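Local coordinates for protein lectin (Pleurotus ostreatus, PDB 6T0Q) that binds calcium and probably recognises galactose-type sugars through carbohydrate-binding modules, at residues P163-D167 / S168-S172; A210-V213 / G214-F218; L244-G248 / A249-S253. All blocks are in the same frame, centred on the assembly; numbering follows the deposited sequence.

All three contacts are local, between residues close in the chain. Interaction 1 is a loop turn, interaction 2 is where a loop runs into a strand, and interaction 3 is a β hairpin. Interactions 2 and 3 reach the same antiparallel sheet, through strands 214-222, 241-246 and 249-254. Their centres are about 19 Å apart, their nearest atoms about 7 Å. Interaction 1 lies on the opposite side of the chain's centre, its centre about 58 Å from that of interaction 2. Interactions 1 and 2 each include a residue beside an N-acetylglucosamine, P163 and S215. Y245 of interaction 3 comes within about 5 Å of the sugar beside S215. Interaction 2 also borders the calcium site that includes N281 and G283.

Interaction 1. Residues P163-D167 / S168-S172. With NAG (2-acetamido-2-deoxy-beta-D-glucopyranose), chain E.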
loop_
_atom_site.group_PDB
_atom_site.type_symbol
_atom_site.label_atom_id
_atom_site.label_comp_id
_atom_site.label_asym_id
_atom_site.label_seq_id
_atom_site.Cartn_x
_atom_site.Cartn_y
_atom_site.Cartn_z
ATOM N N PRO A 163 5.887 -25.384 17.554
ATOM C CA PRO A 163 7.331 -25.649 17.632
ATOM C C PRO A 163 7.845 -25.809 19.052
ATOM O O PRO A 163 8.875 -26.464 19.249
ATOM C CB PRO A 163 7.951 -24.423 16.945
ATOM C CG PRO A 163 6.843 -23.410 16.866
ATOM C CD PRO A 163 5.584 -24.200 16.738
ATOM N N SER A 164 7.165 -25.237 20.046
ATOM C CA SER A 164 7.586 -25.385 21.432
ATOM C C SER A 164 7.386 -26.798 21.967
ATOM O O SER A 164 7.933 -27.118 23.026
ATOM C CB SER A 164 6.835 -24.385 22.312
ATOM O OG SER A 164 5.435 -24.515 22.141
ATOM N N THR A 165 6.619 -27.644 21.285
ATOM C CA THR A 165 6.483 -29.032 21.706
ATOM C C THR A 165 7.670 -29.848 21.202
ATOM O O THR A 165 8.035 -29.771 20.025
ATOM C CB THR A 165 5.168 -29.619 21.196
ATOM O OG1 THR A 165 4.079 -29.001 21.890
ATOM C CG2 THR A 165 5.119 -31.127 21.419
ATOM N N ASN A 166 8.274 -30.618 22.102
ATOM C CA ASN A 166 9.432 -31.449 21.790
ATOM C C ASN A 166 8.948 -32.847 21.415
ATOM O O ASN A 166 8.308 -33.521 22.230
ATOM C CB ASN A 166 10.369 -31.501 23.004
ATOM C CG ASN A 166 11.732 -32.105 22.688
ATOM O OD1 ASN A 166 11.896 -32.827 21.706
ATOM N ND2 ASN A 166 12.719 -31.814 23.538
ATOM N N ASP A 167 9.255 -33.290 20.191
ATOM C CA ASP A 167 8.837 -34.609 19.728
ATOM C C ASP A 167 9.995 -35.602 19.670
ATOM O O ASP A 167 9.866 -36.668 19.058
ATOM C CB ASP A 167 8.124 -34.506 18.368
ATOM C CG ASP A 167 9.030 -34.009 17.236
ATOM O OD1 ASP A 167 10.272 -34.040 17.364
ATOM O OD2 ASP A 167 8.484 -33.591 16.189
ATOM N N SER A 168 11.124 -35.278 20.314
ATOM C CA SER A 168 12.319 -36.110 20.196
ATOM C C SER A 168 12.082 -37.532 20.687
ATOM O O SER A 168 12.658 -38.479 20.138
ATOM C CB SER A 168 13.478 -35.473 20.968
ATOM O OG SER A 168 13.088 -35.209 22.306
ATOM N N ASN A 169 11.240 -37.710 21.707
ATOM C CA ASN A 169 10.956 -39.035 22.241
ATOM C C ASN A 169 9.686 -39.658 21.672
ATOM O O ASN A 169 9.317 -40.757 22.091
ATOM C CB ASN A 169 10.867 -38.982 23.769
ATOM C CG ASN A 169 12.222 -38.740 24.419
ATOM O OD1 ASN A 169 13.240 -39.296 23.995
ATOM N ND2 ASN A 169 12.242 -37.899 25.446
ATOM N N TRP A 170 9.015 -38.994 20.730
ATOM C CA TRP A 170 7.867 -39.605 20.071
ATOM C C TRP A 170 8.313 -40.770 19.189
ATOM O O TRP A 170 9.383 -40.721 18.578
ATOM C CB TRP A 170 7.135 -38.594 19.192
ATOM C CG TRP A 170 6.386 -37.522 19.901
ATOM C CD1 TRP A 170 6.601 -37.056 21.166
ATOM C CD2 TRP A 170 5.290 -36.762 19.371
ATOM N NE1 TRP A 170 5.702 -36.052 21.454
ATOM C CE2 TRP A 170 4.889 -35.854 20.368
ATOM C CE3 TRP A 170 4.608 -36.764 18.143
ATOM C CZ2 TRP A 170 3.837 -34.955 20.181
ATOM C CZ3 TRP A 170 3.560 -35.871 17.958
ATOM C CH2 TRP A 170 3.186 -34.978 18.973
ATOM N N PRO A 171 7.490 -41.809 19.063
ATOM C CA PRO A 171 7.811 -42.886 18.122
ATOM C C PRO A 171 7.621 -42.437 16.676
ATOM O O PRO A 171 6.973 -41.429 16.389
ATOM C CB PRO A 171 6.816 -43.988 18.497
ATOM C CG PRO A 171 5.629 -43.234 19.021
ATOM C CD PRO A 171 6.225 -42.058 19.777
ATOM N N SER A 172 8.215 -43.213 15.769
ATOM C CA SER A 172 8.081 -42.983 14.335
ATOM C C SER A 172 6.694 -43.377 13.839
ATOM O O SER A 172 6.129 -44.389 14.266
ATOM C CB SER A 172 9.123 -43.797 13.569
ATOM O OG SER A 172 10.423 -43.551 14.045
HETATM C C1 NAG E . 14.096 -27.760 13.424
HETATM C C2 NAG E . 13.922 -27.138 14.810
HETATM C C3 NAG E . 14.814 -25.902 14.965
HETATM C C4 NAG E . 16.268 -26.223 14.634
HETATM C C5 NAG E . 16.338 -26.881 13.254
HETATM C C6 NAG E . 17.728 -27.340 12.879
HETATM C C7 NAG E . 11.728 -27.536 15.827
HETATM C C8 NAG E . 10.312 -27.053 15.964
HETATM N N2 NAG E . 12.528 -26.799 15.052
HETATM O O3 NAG E . 14.697 -25.435 16.303
HETATM O O5 NAG E . 15.487 -28.043 13.196
HETATM O O6 NAG E . 18.053 -28.561 13.529
HETATM O O7 NAG E . 12.124 -28.555 16.382
HETATM O O HOH W 1 9.833 -35.952 23.003
#
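W170 folds back over D167 across a tight surface turn. Its CB meets the backbone oxygen of D167, and the indole begins at CG. The ring then turns back along the chain, with CG anti to the carbonyl carbon (chi1 -70°). CG and CD2 pass CB of D167, with 3.8 Å between CD2 and that CB. CD1 comes close to CA of D167. This CA lies over one ring face, 3.8 Å from the centroid of the five-membered ring, which makes a CH-pi contact. Further out, NE1 passes O of N166 at 3.7 Å. At the far rim, CZ2 meets CG2 of T165 obliquely at 4.2 Å. P54 and R56 of strand 51-60 also pack against the indole. R56 forms a salt bridge with D167 OD2 as well.

The turn has its own polar ties. OD1 of N166 takes two bonds from S168, from N at 2.9 Å and from OG at 2.7 Å. Both donors approach from the same face of the amide plane. A water links O of N166 to N of N169. Backbone N of W170 closes the turn on O of D167 at 3.0 Å. K150 NZ bonds to that same oxygen and to O of W170.

At the start of the loop, P163 touches the acetyl methyl of an N-acetylglucosamine, its O 3.6 Å from C8. The bond from S168 N to N166 OD1 closes an Asx turn, which overlaps a type I β turn from D167 to W170.

Interaction 2. Residues A210-V213 / G214-F218; sequences AAPV and GSRAF. With NAG (2-acetamido-2-deoxy-beta-D-glucopyranose), chain B.
P212 and R216 meet where the loop enters the strand, and their side chains cross at about a right angle. CB of P212 lies 3.8 Å from NH2 of R216, oblique to the guanidinium. A water joins the next residue of the loop to the same NH2. It gives a bond of 2.8 Å to V213 O and accepts one of 3.1 Å from R216 NH2, lying at the edge of the guanidinium and in its plane.

The arginine chain bends at chi2 (-65°), which brings the head back beside its own backbone. There NH1 bonds to O of S215 at 2.8 Å. That oxygen is close to the guanidinium plane, but the donor sits above the plane of the carbonyl. D205 forms a salt bridge with NH2, so both terminal nitrogens have an acceptor.

Residues 214-218 open strand 214-222, an inner strand of an antiparallel sheet, flanked by strands 273-281 and 311-313. G214 has a phi of 144°, where a CB would clash with V213 O.

Next to it, S215 OG bonds with T280 OG1 and lies 3.7 Å from C1 of an N-acetylglucosamine. Further out, ND2 of the calcium ligand N281 bonds to P212 O. The side chain of V213 is about 8 Å from the calcium ion.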
loop_
_atom_site.group_PDB
_atom_site.type_symbol
_atom_site.label_atom_id
_atom_site.label_comp_id
_atom_site.label_asym_id
_atom_site.label_seq_id
_atom_site.Cartn_x
_atom_site.Cartn_y
_atom_site.Cartn_z
ATOM N N ALA A 210 -22.035 -10.829 -26.895
ATOM C CA ALA A 210 -20.899 -10.603 -27.775
ATOM C C ALA A 210 -20.281 -9.262 -27.431
ATOM O O ALA A 210 -20.934 -8.383 -26.865
ATOM C CB ALA A 210 -21.302 -10.655 -29.258
ATOM N N ALA A 211 -19.008 -9.117 -27.765
ATOM C CA ALA A 211 -18.283 -7.874 -27.566
ATOM C C ALA A 211 -17.617 -7.489 -28.873
ATOM O O ALA A 211 -17.395 -8.345 -29.736
ATOM C CB ALA A 211 -17.225 -8.010 -26.460
ATOM N N PRO A 212 -17.275 -6.211 -29.049
ATOM C CA PRO A 212 -16.525 -5.809 -30.246
ATOM C C PRO A 212 -15.179 -6.514 -30.325
ATOM O O PRO A 212 -14.630 -6.984 -29.325
ATOM C CB PRO A 212 -16.342 -4.294 -30.062
ATOM C CG PRO A 212 -17.411 -3.889 -29.108
ATOM C CD PRO A 212 -17.601 -5.059 -28.190
ATOM N N VAL A 213 -14.648 -6.589 -31.548
ATOM C CA VAL A 213 -13.284 -7.060 -31.751
ATOM C C VAL A 213 -12.320 -6.055 -31.136
ATOM O O VAL A 213 -12.499 -4.840 -31.277
ATOM C CB VAL A 213 -12.998 -7.245 -33.252
ATOM C CG1 VAL A 213 -11.528 -7.624 -33.484
ATOM C CG2 VAL A 213 -13.946 -8.281 -33.857
ATOM N N GLY A 214 -11.297 -6.550 -30.440
ATOM C CA GLY A 214 -10.276 -5.653 -29.922
ATOM C C GLY A 214 -9.733 -6.078 -28.572
ATOM O O GLY A 214 -10.168 -7.088 -28.004
ATOM N N SER A 215 -8.787 -5.296 -28.048
ATOM C CA SER A 215 -8.111 -5.593 -26.794
ATOM C C SER A 215 -8.627 -4.690 -25.677
ATOM O O SER A 215 -8.956 -3.522 -25.901
ATOM C CB SER A 215 -6.597 -5.423 -26.940
ATOM O OG SER A 215 -6.073 -6.382 -27.845
ATOM N N ARG A 216 -8.691 -5.252 -24.470
ATOM C CA ARG A 216 -9.203 -4.568 -23.292
ATOM C C ARG A 216 -8.265 -4.842 -22.128
ATOM O O ARG A 216 -7.706 -5.936 -22.022
ATOM C CB ARG A 216 -10.616 -5.056 -22.923
ATOM C CG ARG A 216 -11.632 -5.004 -24.069
ATOM C CD ARG A 216 -11.887 -3.559 -24.483
ATOM N NE ARG A 216 -12.904 -3.450 -25.525
ATOM C CZ ARG A 216 -12.652 -3.146 -26.795
ATOM N NH1 ARG A 216 -11.410 -2.906 -27.195
ATOM N NH2 ARG A 216 -13.652 -3.064 -27.663
ATOM N N ALA A 217 -8.110 -3.865 -21.237
ATOM C CA ALA A 217 -7.229 -4.037 -20.090
ATOM C C ALA A 217 -8.028 -4.114 -18.796
ATOM O O ALA A 217 -9.118 -3.542 -18.680
ATOM C CB ALA A 217 -6.202 -2.903 -19.992
ATOM N N PHE A 218 -7.461 -4.836 -17.823
ATOM C CA PHE A 218 -8.076 -5.092 -16.526
ATOM C C PHE A 218 -7.003 -5.015 -15.450
ATOM O O PHE A 218 -5.879 -5.477 -15.662
ATOM C CB PHE A 218 -8.749 -6.473 -16.494
ATOM C CG PHE A 218 -9.756 -6.672 -17.597
ATOM C CD1 PHE A 218 -9.359 -7.137 -18.840
ATOM C CD2 PHE A 218 -11.092 -6.362 -17.395
ATOM C CE1 PHE A 218 -10.279 -7.306 -19.866
ATOM C CE2 PHE A 218 -12.021 -6.517 -18.415
ATOM C CZ PHE A 218 -11.614 -6.999 -19.653
HETATM C C1 NAG B . -2.822 -6.275 -26.102
HETATM C C2 NAG B . -1.827 -5.306 -26.719
HETATM C C3 NAG B . -1.942 -5.346 -28.231
HETATM C C4 NAG B . -1.672 -6.756 -28.734
HETATM C C5 NAG B . -2.563 -7.788 -28.034
HETATM C C6 NAG B . -2.059 -9.198 -28.249
HETATM C C7 NAG B . -1.081 -3.322 -25.497
HETATM C C8 NAG B . -1.411 -1.921 -25.075
HETATM N N2 NAG B . -2.009 -3.950 -26.225
HETATM O O3 NAG B . -0.992 -4.444 -28.788
HETATM O O4 NAG B . -1.963 -6.540 -30.060
HETATM O O5 NAG B . -2.581 -7.601 -26.608
HETATM O O6 NAG B . -3.014 -9.997 -28.928
HETATM O O7 NAG B . -0.021 -3.864 -25.187
HETATM O O HOH W 2 -12.209 -2.279 -30.233
#

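Interaction 3. Residues L244-G248 / A249-S253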
loop_
_atom_site.group_PDB
_atom_site.type_symbol
_atom_site.label_atom_id
_atom_site.label_comp_id
_atom_site.label_asym_id
_atom_site.label_seq_id
_atom_site.Cartn_x
_atom_site.Cartn_y
_atom_site.Cartn_z
ATOM N N LEU A 244 -0.774 -11.583 -19.090
ATOM C CA LEU A 244 -0.872 -11.330 -17.661
ATOM C C LEU A 244 0.416 -10.691 -17.168
ATOM O O LEU A 244 1.508 -11.160 -17.512
ATOM C CB LEU A 244 -1.120 -12.629 -16.899
ATOM C CG LEU A 244 -1.044 -12.549 -15.372
ATOM C CD1 LEU A 244 -2.229 -11.745 -14.822
ATOM C CD2 LEU A 244 -1.011 -13.959 -14.792
ATOM N N TYR A 245 0.277 -9.649 -16.343
ATOM C CA TYR A 245 1.388 -8.929 -15.729
ATOM C C TYR A 245 1.189 -8.849 -14.219
ATOM O O TYR A 245 0.057 -8.784 -13.731
ATOM C CB TYR A 245 1.504 -7.492 -16.279
ATOM C CG TYR A 245 1.592 -7.405 -17.786
ATOM C CD1 TYR A 245 0.450 -7.489 -18.574
ATOM C CD2 TYR A 245 2.821 -7.229 -18.419
ATOM C CE1 TYR A 245 0.524 -7.410 -19.954
ATOM C CE2 TYR A 245 2.909 -7.147 -19.796
ATOM C CZ TYR A 245 1.758 -7.241 -20.560
ATOM O OH TYR A 245 1.838 -7.163 -21.932
ATOM N N VAL A 246 2.299 -8.826 -13.477
ATOM C CA VAL A 246 2.271 -8.532 -12.046
ATOM C C VAL A 246 3.339 -7.481 -11.761
ATOM O O VAL A 246 4.508 -7.656 -12.126
ATOM C CB VAL A 246 2.469 -9.790 -11.170
ATOM C CG1 VAL A 246 3.829 -10.408 -11.369
ATOM C CG2 VAL A 246 2.272 -9.449 -9.700
ATOM N N ASN A 247 2.921 -6.370 -11.152
ATOM C CA ASN A 247 3.796 -5.222 -10.898
ATOM C C ASN A 247 4.565 -4.809 -12.153
ATOM O O ASN A 247 5.745 -4.459 -12.100
ATOM C CB ASN A 247 4.742 -5.519 -9.740
ATOM C CG ASN A 247 3.990 -5.821 -8.470
ATOM O OD1 ASN A 247 2.955 -5.205 -8.203
ATOM N ND2 ASN A 247 4.475 -6.796 -7.696
ATOM N N GLY A 248 3.889 -4.866 -13.301
ATOM C CA GLY A 248 4.474 -4.441 -14.558
ATOM C C GLY A 248 5.330 -5.470 -15.263
ATOM O O GLY A 248 5.711 -5.245 -16.419
ATOM N N ALA A 249 5.652 -6.586 -14.620
ATOM C CA ALA A 249 6.469 -7.615 -15.242
ATOM C C ALA A 249 5.578 -8.650 -15.919
ATOM O O ALA A 249 4.537 -9.035 -15.380
ATOM C CB ALA A 249 7.367 -8.291 -14.204
ATOM N N THR A 250 5.990 -9.087 -17.108
ATOM C CA THR A 250 5.233 -10.087 -17.847
ATOM C C THR A 250 5.288 -11.422 -17.124
ATOM O O THR A 250 6.367 -11.910 -16.793
ATOM C CB THR A 250 5.788 -10.240 -19.258
ATOM O OG1 THR A 250 5.797 -8.964 -19.900
ATOM C CG2 THR A 250 4.911 -11.195 -20.062
ATOM N N VAL A 251 4.126 -12.010 -16.865
ATOM C CA VAL A 251 4.045 -13.341 -16.267
ATOM C C VAL A 251 3.831 -14.413 -17.325
ATOM O O VAL A 251 4.549 -15.410 -17.357
ATOM C CB VAL A 251 2.941 -13.389 -15.191
ATOM C CG1 VAL A 251 2.741 -14.818 -14.709
ATOM C CG2 VAL A 251 3.326 -12.502 -14.034
ATOM N N GLY A 252 2.857 -14.221 -18.206
ATOM C CA GLY A 252 2.595 -15.220 -19.227
ATOM C C GLY A 252 1.431 -14.807 -20.098
ATOM O O GLY A 252 0.773 -13.786 -19.867
ATOM N N SER A 253 1.177 -15.642 -21.099
ATOM C CA SER A 253 0.140 -15.421 -22.092
ATOM C C SER A 253 -0.533 -16.744 -22.399
ATOM O O SER A 253 0.066 -17.809 -22.235
ATOM C CB SER A 253 0.724 -14.835 -23.390
ATOM O OG SER A 253 1.138 -13.506 -23.181
#
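L244 is bound to G252 and V251 by its backbone. Its N donates to G252 O at 2.8 Å, nearly in line with that C=O bond. Its O accepts from V251 N, also at 2.8 Å, and more weakly from G252 N at 3.4 Å. V246 and A249 form a second hydrogen-bonded pair, bonded N to O both ways.

This is a β hairpin with a two-residue loop between strands 241-246 and 249-254. N247 and G248 occupy the corner of its type I' turn. V251 and G252 both face L244, which makes a classic β bulge and shifts the register by one.

The bulge turns V251 towards L244 and V246. CG1 of V251, anti to the backbone N (chi1 172°), runs alongside L244, 3.8 Å from its CD2. CG2 is left to press on CG1 of V246 at 3.4 Å, a tight fit. Y263 and I265 of strand 261-265 pack against V251.

On the other face, Y245 and T250 lie side by side, with CE2 of the ring 3.4 Å from T250 OG1. F320, part of a glycan pocket, stacks edge-to-face with Y245. The side-chain amide of N247 bonds to OD1 of N273 and N of T274, and L324 of the second subunit packs on N247.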